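DesE (PDB 6ENK) probably captures ferric hydroxamate siderophores outside the cell for uptake, and is seen here holding iron-loaded desferrioxamine B. Local coordinates at residues 48-53 against 63-68; 96-101 against 125-130; 265-270 against 296-301. All blocks are in the same frame, centred on the assembly; numbering follows the deposited sequence.

Contact 1. Residues 48-53 against 63-68; sequences IVAFTG and VEVKGV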
# COMPACT_ATOMS: atom_id res chain seq x y z
N ILE A 48 5.10 -19.47 -7.19
CA ILE A 48 5.31 -18.07 -6.90
C ILE A 48 5.20 -17.83 -5.39
O ILE A 48 4.26 -18.31 -4.74
CB ILE A 48 4.26 -17.20 -7.62
CG1 ILE A 48 4.33 -17.42 -9.15
CG2 ILE A 48 4.47 -15.72 -7.29
CD1 ILE A 48 3.18 -16.77 -9.93
N VAL A 49 6.15 -17.08 -4.84
CA VAL A 49 6.10 -16.60 -3.46
C VAL A 49 6.08 -15.09 -3.54
O VAL A 49 6.86 -14.50 -4.28
CB VAL A 49 7.28 -17.12 -2.63
CG1 VAL A 49 7.37 -16.42 -1.28
CG2 VAL A 49 7.15 -18.63 -2.46
N ALA A 50 5.17 -14.45 -2.79
CA ALA A 50 5.02 -13.00 -2.89
C ALA A 50 4.74 -12.32 -1.56
O ALA A 50 4.10 -12.90 -0.67
CB ALA A 50 3.92 -12.66 -3.86
N PHE A 51 5.17 -11.07 -1.45
CA PHE A 51 4.70 -10.22 -0.38
C PHE A 51 3.18 -10.26 -0.38
O PHE A 51 2.57 -10.26 -1.48
CB PHE A 51 5.16 -8.78 -0.60
CG PHE A 51 4.70 -7.83 0.47
CD1 PHE A 51 5.12 -8.00 1.78
CD2 PHE A 51 3.83 -6.78 0.17
CE1 PHE A 51 4.71 -7.14 2.78
CE2 PHE A 51 3.39 -5.92 1.17
CZ PHE A 51 3.83 -6.11 2.48
N THR A 52 2.58 -10.28 0.80
CA THR A 52 1.14 -10.48 0.91
C THR A 52 0.33 -9.52 0.03
O THR A 52 -0.58 -9.96 -0.71
CB THR A 52 0.66 -10.41 2.37
OG1 THR A 52 1.33 -11.43 3.11
CG2 THR A 52 -0.86 -10.64 2.47
N GLY A 53 0.67 -8.24 0.08
CA GLY A 53 -0.04 -7.24 -0.73
C GLY A 53 0.16 -7.45 -2.23
O GLY A 53 -0.75 -7.17 -3.01
N VAL A 63 -4.12 -14.75 -10.91
CA VAL A 63 -2.83 -15.42 -10.70
C VAL A 63 -2.70 -15.88 -9.24
O VAL A 63 -2.70 -15.05 -8.31
CB VAL A 63 -1.66 -14.49 -11.06
CG1 VAL A 63 -0.31 -15.17 -10.84
CG2 VAL A 63 -1.79 -14.03 -12.50
N GLU A 64 -2.57 -17.19 -9.06
CA GLU A 64 -2.41 -17.82 -7.75
C GLU A 64 -0.93 -17.82 -7.36
O GLU A 64 -0.04 -17.96 -8.22
CB GLU A 64 -2.93 -19.27 -7.78
CG GLU A 64 -3.01 -19.99 -6.43
CD GLU A 64 -2.82 -21.52 -6.50
OE1 GLU A 64 -2.10 -22.05 -7.39
OE2 GLU A 64 -3.38 -22.20 -5.63
N VAL A 65 -0.70 -17.64 -6.07
CA VAL A 65 0.63 -17.68 -5.48
C VAL A 65 0.63 -18.86 -4.50
O VAL A 65 -0.41 -19.24 -3.96
CB VAL A 65 0.90 -16.30 -4.83
CG1 VAL A 65 2.15 -16.30 -4.01
CG2 VAL A 65 1.02 -15.22 -5.88
N LYS A 66 1.80 -19.46 -4.28
CA LYS A 66 1.92 -20.61 -3.38
C LYS A 66 2.23 -20.20 -1.95
O LYS A 66 1.72 -20.81 -1.01
CB LYS A 66 2.97 -21.62 -3.87
CG LYS A 66 2.63 -22.33 -5.18
CD LYS A 66 1.33 -23.12 -5.17
CE LYS A 66 1.00 -23.71 -6.54
NZ LYS A 66 2.08 -24.59 -7.05
N GLY A 67 3.07 -19.18 -1.79
CA GLY A 67 3.44 -18.69 -0.48
C GLY A 67 3.39 -17.18 -0.40
O GLY A 67 3.58 -16.47 -1.41
N VAL A 68 3.12 -16.70 0.81
CA VAL A 68 3.11 -15.27 1.07
C VAL A 68 3.93 -14.95 2.30
O VAL A 68 4.14 -15.80 3.17
CB VAL A 68 1.68 -14.69 1.23
CG1 VAL A 68 0.89 -14.93 -0.05
CG2 VAL A 68 0.95 -15.30 2.42
O HOH W 1 2.18 -19.86 -7.58

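Contact 2. Residues 96-101 against 125-130; sequences NEWGKL and LWSVPE. With BJ5 (desferrioxamine B), chain E.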
# COMPACT_ATOMS: atom_id res chain seq x y z
N ASN A 96 4.05 -13.44 9.08
CA ASN A 96 2.69 -12.88 9.27
C ASN A 96 2.77 -11.45 9.79
O ASN A 96 1.89 -10.95 10.49
CB ASN A 96 1.86 -13.79 10.19
CG ASN A 96 0.37 -13.74 9.89
OD1 ASN A 96 -0.09 -12.86 9.15
ND2 ASN A 96 -0.39 -14.71 10.44
N GLU A 97 3.84 -10.77 9.38
CA GLU A 97 4.10 -9.38 9.70
C GLU A 97 5.15 -8.92 8.69
O GLU A 97 5.72 -9.76 7.96
CB GLU A 97 4.60 -9.17 11.14
CG GLU A 97 5.93 -9.84 11.51
CD GLU A 97 6.36 -9.49 12.93
OE1 GLU A 97 5.56 -9.63 13.85
OE2 GLU A 97 7.50 -9.05 13.13
N TRP A 98 5.40 -7.61 8.64
CA TRP A 98 6.47 -7.09 7.80
C TRP A 98 7.82 -7.64 8.32
O TRP A 98 8.02 -7.81 9.52
CB TRP A 98 6.47 -5.57 7.80
CG TRP A 98 7.58 -4.98 6.98
CD1 TRP A 98 7.54 -4.60 5.67
CD2 TRP A 98 8.90 -4.69 7.44
NE1 TRP A 98 8.76 -4.12 5.27
CE2 TRP A 98 9.61 -4.16 6.34
CE3 TRP A 98 9.56 -4.87 8.66
CZ2 TRP A 98 10.95 -3.78 6.43
CZ3 TRP A 98 10.88 -4.49 8.75
CH2 TRP A 98 11.57 -3.96 7.64
N GLY A 99 8.74 -7.89 7.40
CA GLY A 99 10.12 -8.19 7.74
C GLY A 99 10.36 -9.58 8.32
O GLY A 99 11.36 -9.78 9.03
N LYS A 100 9.48 -10.52 7.98
CA LYS A 100 9.51 -11.88 8.51
C LYS A 100 9.26 -12.90 7.39
O LYS A 100 8.31 -12.79 6.64
CB LYS A 100 8.46 -12.03 9.64
CG LYS A 100 8.57 -13.33 10.43
CD LYS A 100 8.36 -13.12 11.93
CE LYS A 100 8.18 -14.44 12.69
NZ LYS A 100 9.15 -14.55 13.82
N LEU A 101 10.15 -13.88 7.27
CA LEU A 101 10.10 -14.85 6.19
C LEU A 101 10.95 -16.04 6.61
O LEU A 101 12.18 -15.94 6.60
CB LEU A 101 10.63 -14.23 4.89
CG LEU A 101 10.31 -14.89 3.54
CD1 LEU A 101 10.73 -13.96 2.41
CD2 LEU A 101 10.97 -16.24 3.35
N LEU A 125 14.28 -5.09 -1.50
CA LEU A 125 13.09 -5.94 -1.55
C LEU A 125 12.29 -5.76 -0.27
O LEU A 125 12.74 -6.09 0.82
CB LEU A 125 13.47 -7.41 -1.72
CG LEU A 125 14.27 -7.76 -2.98
CD1 LEU A 125 14.40 -9.27 -3.14
CD2 LEU A 125 13.65 -7.12 -4.22
N TRP A 126 11.07 -5.26 -0.42
CA TRP A 126 10.26 -4.90 0.72
C TRP A 126 9.85 -6.15 1.47
O TRP A 126 9.40 -7.13 0.85
CB TRP A 126 9.02 -4.16 0.23
CG TRP A 126 8.06 -3.68 1.25
CD1 TRP A 126 6.76 -4.09 1.40
CD2 TRP A 126 8.26 -2.64 2.20
NE1 TRP A 126 6.15 -3.38 2.41
CE2 TRP A 126 7.05 -2.49 2.93
CE3 TRP A 126 9.35 -1.84 2.54
CZ2 TRP A 126 6.90 -1.55 3.93
CZ3 TRP A 126 9.21 -0.90 3.55
CH2 TRP A 126 8.00 -0.77 4.24
N SER A 127 10.09 -6.11 2.78
CA SER A 127 9.64 -7.10 3.74
C SER A 127 10.47 -8.40 3.72
O SER A 127 10.18 -9.31 4.52
CB SER A 127 8.15 -7.39 3.58
OG SER A 127 7.62 -8.07 4.72
N VAL A 128 11.48 -8.50 2.84
CA VAL A 128 12.41 -9.64 2.88
C VAL A 128 13.38 -9.29 3.98
O VAL A 128 14.00 -8.24 3.90
CB VAL A 128 13.16 -9.85 1.56
CG1 VAL A 128 14.16 -10.98 1.68
CG2 VAL A 128 12.18 -10.12 0.41
N PRO A 129 13.47 -10.14 5.04
CA PRO A 129 14.27 -9.79 6.23
C PRO A 129 15.72 -9.41 5.91
O PRO A 129 16.42 -10.17 5.22
CB PRO A 129 14.22 -11.05 7.09
CG PRO A 129 13.00 -11.78 6.64
CD PRO A 129 12.80 -11.44 5.20
N GLU A 130 16.16 -8.26 6.42
CA GLU A 130 17.51 -7.77 6.12
C GLU A 130 18.56 -8.81 6.52
O GLU A 130 19.54 -8.99 5.80
CB GLU A 130 17.79 -6.40 6.78
CG GLU A 130 17.18 -5.21 6.05
CD GLU A 130 17.67 -5.09 4.61
OE1 GLU A 130 18.91 -5.18 4.40
OE2 GLU A 130 16.83 -4.94 3.68
FE BJ5 E . 7.17 2.50 7.62
O11 BJ5 E . 6.51 0.81 8.42
O12 BJ5 E . 8.78 1.47 7.07
O21 BJ5 E . 7.85 4.13 6.76
O22 BJ5 E . 6.38 2.09 5.85
O31 BJ5 E . 5.56 3.48 8.23
O32 BJ5 E . 7.93 2.97 9.41
N11 BJ5 E . 7.34 -0.09 7.96
C11 BJ5 E . 8.65 0.25 7.48
C12 BJ5 E . 9.80 -0.69 7.29
C13 BJ5 E . 11.15 0.01 7.44
C14 BJ5 E . 11.70 0.52 6.13
O13 BJ5 E . 12.54 -0.11 5.48
N12 BJ5 E . 11.29 1.73 5.73
C15 BJ5 E . 11.98 2.52 4.72
C16 BJ5 E . 11.18 2.70 3.46
C18 BJ5 E . 9.67 4.60 4.32
C17 BJ5 E . 9.77 3.25 3.65
C19 BJ5 E . 8.24 5.02 4.62
N21 BJ5 E . 7.55 4.05 5.50
C21 BJ5 E . 6.61 3.08 5.02
C22 BJ5 E . 6.02 2.98 3.65
C23 BJ5 E . 4.51 3.23 3.62
C24 BJ5 E . 4.14 4.62 4.05
O23 BJ5 E . 4.13 5.55 3.26
N22 BJ5 E . 3.79 4.77 5.33
C25 BJ5 E . 3.20 5.98 5.89
C26 BJ5 E . 3.34 6.02 7.39
C27 BJ5 E . 4.73 6.39 7.87
C28 BJ5 E . 4.94 6.29 9.37
C29 BJ5 E . 4.82 4.88 9.93
N31 BJ5 E . 5.85 3.98 9.40
C31 BJ5 E . 7.09 3.77 10.05
C32 BJ5 E . 7.51 4.43 11.33
C39 BJ5 E . 6.89 -1.47 8.00
C40 BJ5 E . 6.70 -1.97 9.41
C41 BJ5 E . 7.79 -1.52 10.38
C42 BJ5 E . 8.37 -2.61 11.27
C43 BJ5 E . 7.82 -2.63 12.68
N44 BJ5 E . 6.43 -2.21 12.77
O HOH W 2 7.29 -10.47 5.81

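Contact 3. Residues 265-270 against 296-301; sequences MDDRAS and RSPEPI. With BJ5 (desferrioxamine B), chain E.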
# COMPACT_ATOMS: atom_id res chain seq x y z
N MET A 265 -5.87 7.87 8.14
CA MET A 265 -5.01 7.16 9.10
C MET A 265 -4.58 5.81 8.53
O MET A 265 -5.41 5.00 8.12
CB MET A 265 -5.73 6.96 10.45
CG MET A 265 -5.89 8.25 11.26
SD MET A 265 -4.32 9.05 11.65
CE MET A 265 -3.68 7.93 12.90
N ASP A 266 -3.26 5.61 8.50
CA ASP A 266 -2.62 4.34 8.21
C ASP A 266 -3.40 3.14 8.81
O ASP A 266 -3.69 3.10 10.01
CB ASP A 266 -1.20 4.41 8.76
CG ASP A 266 -0.29 3.30 8.32
OD1 ASP A 266 -0.66 2.29 7.67
OD2 ASP A 266 0.91 3.48 8.64
N ASP A 267 -3.71 2.18 7.95
CA ASP A 267 -4.51 0.99 8.26
C ASP A 267 -3.71 -0.28 8.53
O ASP A 267 -4.30 -1.35 8.76
CB ASP A 267 -5.55 0.77 7.14
CG ASP A 267 -4.92 0.42 5.77
OD1 ASP A 267 -3.68 0.41 5.62
OD2 ASP A 267 -5.69 0.16 4.82
N ARG A 268 -2.38 -0.20 8.49
CA ARG A 268 -1.55 -1.39 8.52
C ARG A 268 -1.41 -1.97 9.93
O ARG A 268 -1.53 -1.26 10.93
CB ARG A 268 -0.17 -1.10 7.91
CG ARG A 268 -0.23 -0.78 6.40
CD ARG A 268 1.10 -0.39 5.81
NE ARG A 268 1.60 0.78 6.50
CZ ARG A 268 2.88 1.10 6.69
NH1 ARG A 268 3.87 0.39 6.16
NH2 ARG A 268 3.15 2.19 7.40
N ALA A 269 -1.12 -3.26 9.96
CA ALA A 269 -1.02 -4.04 11.19
C ALA A 269 0.04 -3.54 12.17
O ALA A 269 -0.04 -3.84 13.35
CB ALA A 269 -0.73 -5.50 10.85
N SER A 270 1.04 -2.81 11.69
CA SER A 270 2.06 -2.25 12.57
C SER A 270 1.60 -1.00 13.36
O SER A 270 2.35 -0.49 14.18
CB SER A 270 3.31 -1.93 11.75
OG SER A 270 2.98 -1.22 10.57
N ARG A 296 -6.36 5.44 5.49
CA ARG A 296 -5.42 5.50 4.38
C ARG A 296 -4.77 4.15 4.28
O ARG A 296 -4.41 3.58 5.32
CB ARG A 296 -4.32 6.51 4.66
CG ARG A 296 -3.29 6.56 3.53
CD ARG A 296 -2.10 7.41 3.88
NE ARG A 296 -1.09 7.19 2.85
CZ ARG A 296 0.22 7.40 2.96
NH1 ARG A 296 0.77 7.84 4.08
NH2 ARG A 296 1.00 7.10 1.92
N SER A 297 -4.56 3.66 3.05
CA SER A 297 -3.71 2.47 2.85
C SER A 297 -2.36 2.91 2.28
O SER A 297 -2.25 3.07 1.06
CB SER A 297 -4.37 1.50 1.89
OG SER A 297 -5.61 1.03 2.37
N PRO A 298 -1.34 3.14 3.14
CA PRO A 298 -0.02 3.55 2.60
C PRO A 298 0.69 2.52 1.72
O PRO A 298 1.63 2.88 1.01
CB PRO A 298 0.81 3.87 3.86
CG PRO A 298 -0.16 3.98 4.97
CD PRO A 298 -1.31 3.09 4.61
N GLU A 299 0.26 1.26 1.79
CA GLU A 299 0.69 0.20 0.87
C GLU A 299 -0.53 -0.31 0.09
O GLU A 299 -1.10 -1.37 0.41
CB GLU A 299 1.30 -0.95 1.65
CG GLU A 299 2.55 -0.57 2.40
CD GLU A 299 3.23 -1.77 3.04
OE1 GLU A 299 3.39 -2.78 2.35
OE2 GLU A 299 3.62 -1.68 4.22
N PRO A 300 -0.97 0.45 -0.93
CA PRO A 300 -2.08 -0.03 -1.76
C PRO A 300 -1.78 -1.39 -2.31
O PRO A 300 -0.60 -1.69 -2.62
CB PRO A 300 -2.14 0.99 -2.91
CG PRO A 300 -1.57 2.24 -2.31
CD PRO A 300 -0.46 1.75 -1.42
N ILE A 301 -2.82 -2.22 -2.38
CA ILE A 301 -2.75 -3.46 -3.15
C ILE A 301 -2.86 -3.02 -4.61
O ILE A 301 -3.85 -2.35 -4.99
CB ILE A 301 -3.89 -4.42 -2.77
CG1 ILE A 301 -3.73 -4.83 -1.30
CG2 ILE A 301 -3.93 -5.63 -3.69
CD1 ILE A 301 -5.02 -5.37 -0.70
FE BJ5 E . 7.17 2.50 7.62
O11 BJ5 E . 6.51 0.81 8.42
O12 BJ5 E . 8.78 1.47 7.07
O21 BJ5 E . 7.85 4.13 6.76
O22 BJ5 E . 6.38 2.09 5.85
O31 BJ5 E . 5.56 3.48 8.23
O32 BJ5 E . 7.93 2.97 9.41
N11 BJ5 E . 7.34 -0.09 7.96
C11 BJ5 E . 8.65 0.25 7.48
C12 BJ5 E . 9.80 -0.69 7.29
C13 BJ5 E . 11.15 0.01 7.44
C14 BJ5 E . 11.70 0.52 6.13
O13 BJ5 E . 12.54 -0.11 5.48
N12 BJ5 E . 11.29 1.73 5.73
C15 BJ5 E . 11.98 2.52 4.72
C16 BJ5 E . 11.18 2.70 3.46
C18 BJ5 E . 9.67 4.60 4.32
C17 BJ5 E . 9.77 3.25 3.65
C19 BJ5 E . 8.24 5.02 4.62
N21 BJ5 E . 7.55 4.05 5.50
C21 BJ5 E . 6.61 3.08 5.02
C22 BJ5 E . 6.02 2.98 3.65
C23 BJ5 E . 4.51 3.23 3.62
C24 BJ5 E . 4.14 4.62 4.05
O23 BJ5 E . 4.13 5.55 3.26
N22 BJ5 E . 3.79 4.77 5.33
C25 BJ5 E . 3.20 5.98 5.89
C26 BJ5 E . 3.34 6.02 7.39
C27 BJ5 E . 4.73 6.39 7.87
C28 BJ5 E . 4.94 6.29 9.37
C29 BJ5 E . 4.82 4.88 9.93
N31 BJ5 E . 5.85 3.98 9.40
C31 BJ5 E . 7.09 3.77 10.05
C32 BJ5 E . 7.51 4.43 11.33
C39 BJ5 E . 6.89 -1.47 8.00
C40 BJ5 E . 6.70 -1.97 9.41
C41 BJ5 E . 7.79 -1.52 10.38
C42 BJ5 E . 8.37 -2.61 11.27
C43 BJ5 E . 7.82 -2.63 12.68
N44 BJ5 E . 6.43 -2.21 12.77
O HOH W 3 -1.88 -0.14 3.47

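Contact 1. Residues 48-53 against 63-68
Ile-48 O accepts two backbone N-H groups of the facing segment, from Lys-66 N at 2.8 Å and from Gly-67 N at 3.3 Å, both lying in the plane of its carbonyl. The shorter bond is bent to 152° at the hydrogen; the longer one runs straighter, at 163°. Further along, Ala-50 N donates to Gly-67 O at 2.9 Å. Gly-67 thus bonds through its N and O to Ile-48 and Ala-50, the residues flanking Val-49, the pattern of a parallel bridge. CA-H...O contacts accompany these bonds, Val-49 CA to Gly-67 O and, further on, Val-68 CA to Ala-50 O at 3.1 Å. At the start of the pairing, where residues 63-66 are not yet strand, a water takes the N-H of Ile-48 and donates to Glu-64 O.

Strands 48-51 and 67-69 with helix 52-59 between them form a beta-alpha-beta unit of the N-terminal parallel sheet, in which 48-51 is the central strand. On the helix side, Val-65 crosses Ile-48 at about a right angle. Its CG2 meets Ile-48 CG2 at 3.8 Å, while CG1, anti to the backbone N (chi1 171°), lies over the Ile-48 carbonyl and 4.1 Å from Ala-50 CB. Ile-48 CD1 extends to Val-63 CG1 at 3.9 Å, and Leu-58 of the helix covers both valines. Thr-52 OG1 rests beside Val-68 CB and is hydrogen-bonded to Thr-72 OG1. On the other face Val-49 CG2 lies so near Gly-67 that a CB there would be tight against it. The facing backbone groups of Ile-48, Ala-50, Lys-66 and Gly-67 carry the polar bonding, while the side chains on the helix-facing side meet almost wholly through methyl groups.

Contact 2. Residues 96-101 against 125-130
Trp-98 and Trp-126 both hold CG anti to the backbone N (chi1 near 180° in each), which swings the two indoles together at the siderophore pocket of this periplasmic-binding-protein fold. They meet as a T-shaped, edge-to-face pair: the pyrrole edge of Trp-98 points at the six-membered ring of Trp-126, planes 58° apart, with Trp-98 NE1 3.2 Å above the Trp-126 ring and over its centre. Each loop turns here through a type II beta turn, 97-100 and 125-128.

The Trp-98 ring is also sandwiched. Ser-127 CA lies over one face, a CH-pi contact 3.9 Å from the centroid of the five-membered ring, and desferrioxamine B covers the opposite face, its C12 at 3.4 Å from Trp-98 CZ2. Trp-126 CH2 touches the same ligand at C11, 3.5 Å away, and Trp-126 NE1 is hydrogen-bonded to Glu-299 OE1. An alanine in place of Trp-98 would probably strip the ligand chain around C12 of the ring it lies on and leave the face of Trp-126 without its edge-on partner.

Behind the rings, Leu-101 CB packs on Pro-129 CD at 3.5 Å. A water lies within hydrogen-bonding distance of Glu-97 O, Lys-100 O and Ser-127 OG, the hydroxyl oxygen that accepts the N-H of Gly-99 N at 2.9 Å with a nearly straight N-H...O angle of 167°.

Contact 3. Residues 265-270 against 296-301
Arg-268 and Glu-299 meet across the contact in a salt bridge, NH1 to OE2 at 2.8 Å: the glutamate oxygen uses its anti lone pair and lies near the guanidinium plane, its carboxylate turned 65° from that plane. Within its own segment Arg-268 grips Asp-266 side-on in a second salt bridge, NE to OD1 at 3.0 Å and NH2 to OD2 at 2.9 Å, again close to the guanidinium plane. A bend at chi3 (-59°) turns the end of Arg-268 toward the ligand, where Arg-268 NH2 donates to O31 of desferrioxamine B at 2.9 Å and its NH1 to O22 at 3.0 Å, two oxygens of the iron shell; a weaker bond from NH1 goes to O11. Gripped along its edges by two carboxylates, the guanidinium is fixed in rotation, and its positive charge is probably balanced by them. Asp-266 OD1 also accepts from Arg-268 N above the carboxylate plane, closing an Asx turn, while OD2 has Ser-205 as a further partner.

These groups sit where two parallel strands of the C-terminal lobe's mixed sheet, 262-266 and 293-296, run out into the ligand cleft of the periplasmic-binding-protein fold. Arg-296 N bonds Met-265 O at 2.8 Å, well above the carbonyl plane. Pro-298 crosses Asp-266 at about a right angle, CG to OD1 at 3.2 Å, and its CB lies over the guanidinium of Arg-296, which is salt-bridged to Asp-221. Ser-297 OG donates to Asp-267 OD2 at 2.6 Å, on the syn side but tilted well out of the carboxylate plane; Asp-267 OD1 accepts a hydrogen bond from a water, which itself accepts one from Glu-299 N.

Overall arrangement
Contact 1 lies in the parallel N-terminal sheet and contact 3 at the edge of the mixed C-terminal sheet, their centres about 19 Å apart; contact 2, about 13 Å from the first and 16 Å from the third, stands on the N-terminal side of the siderophore. Contacts 2 and 3 both touch desferrioxamine B, whereas the side chain of Thr-52 in contact 1 stays about 12 Å from it. Phe-51 links all three: its CE1 is 3.5 Å from Ser-127 CB and its CE2 3.4 Å from Glu-299 OE1. Through its hydrogen bond with Trp-126, that same OE1 joins the two ligand-binding contacts across the cleft.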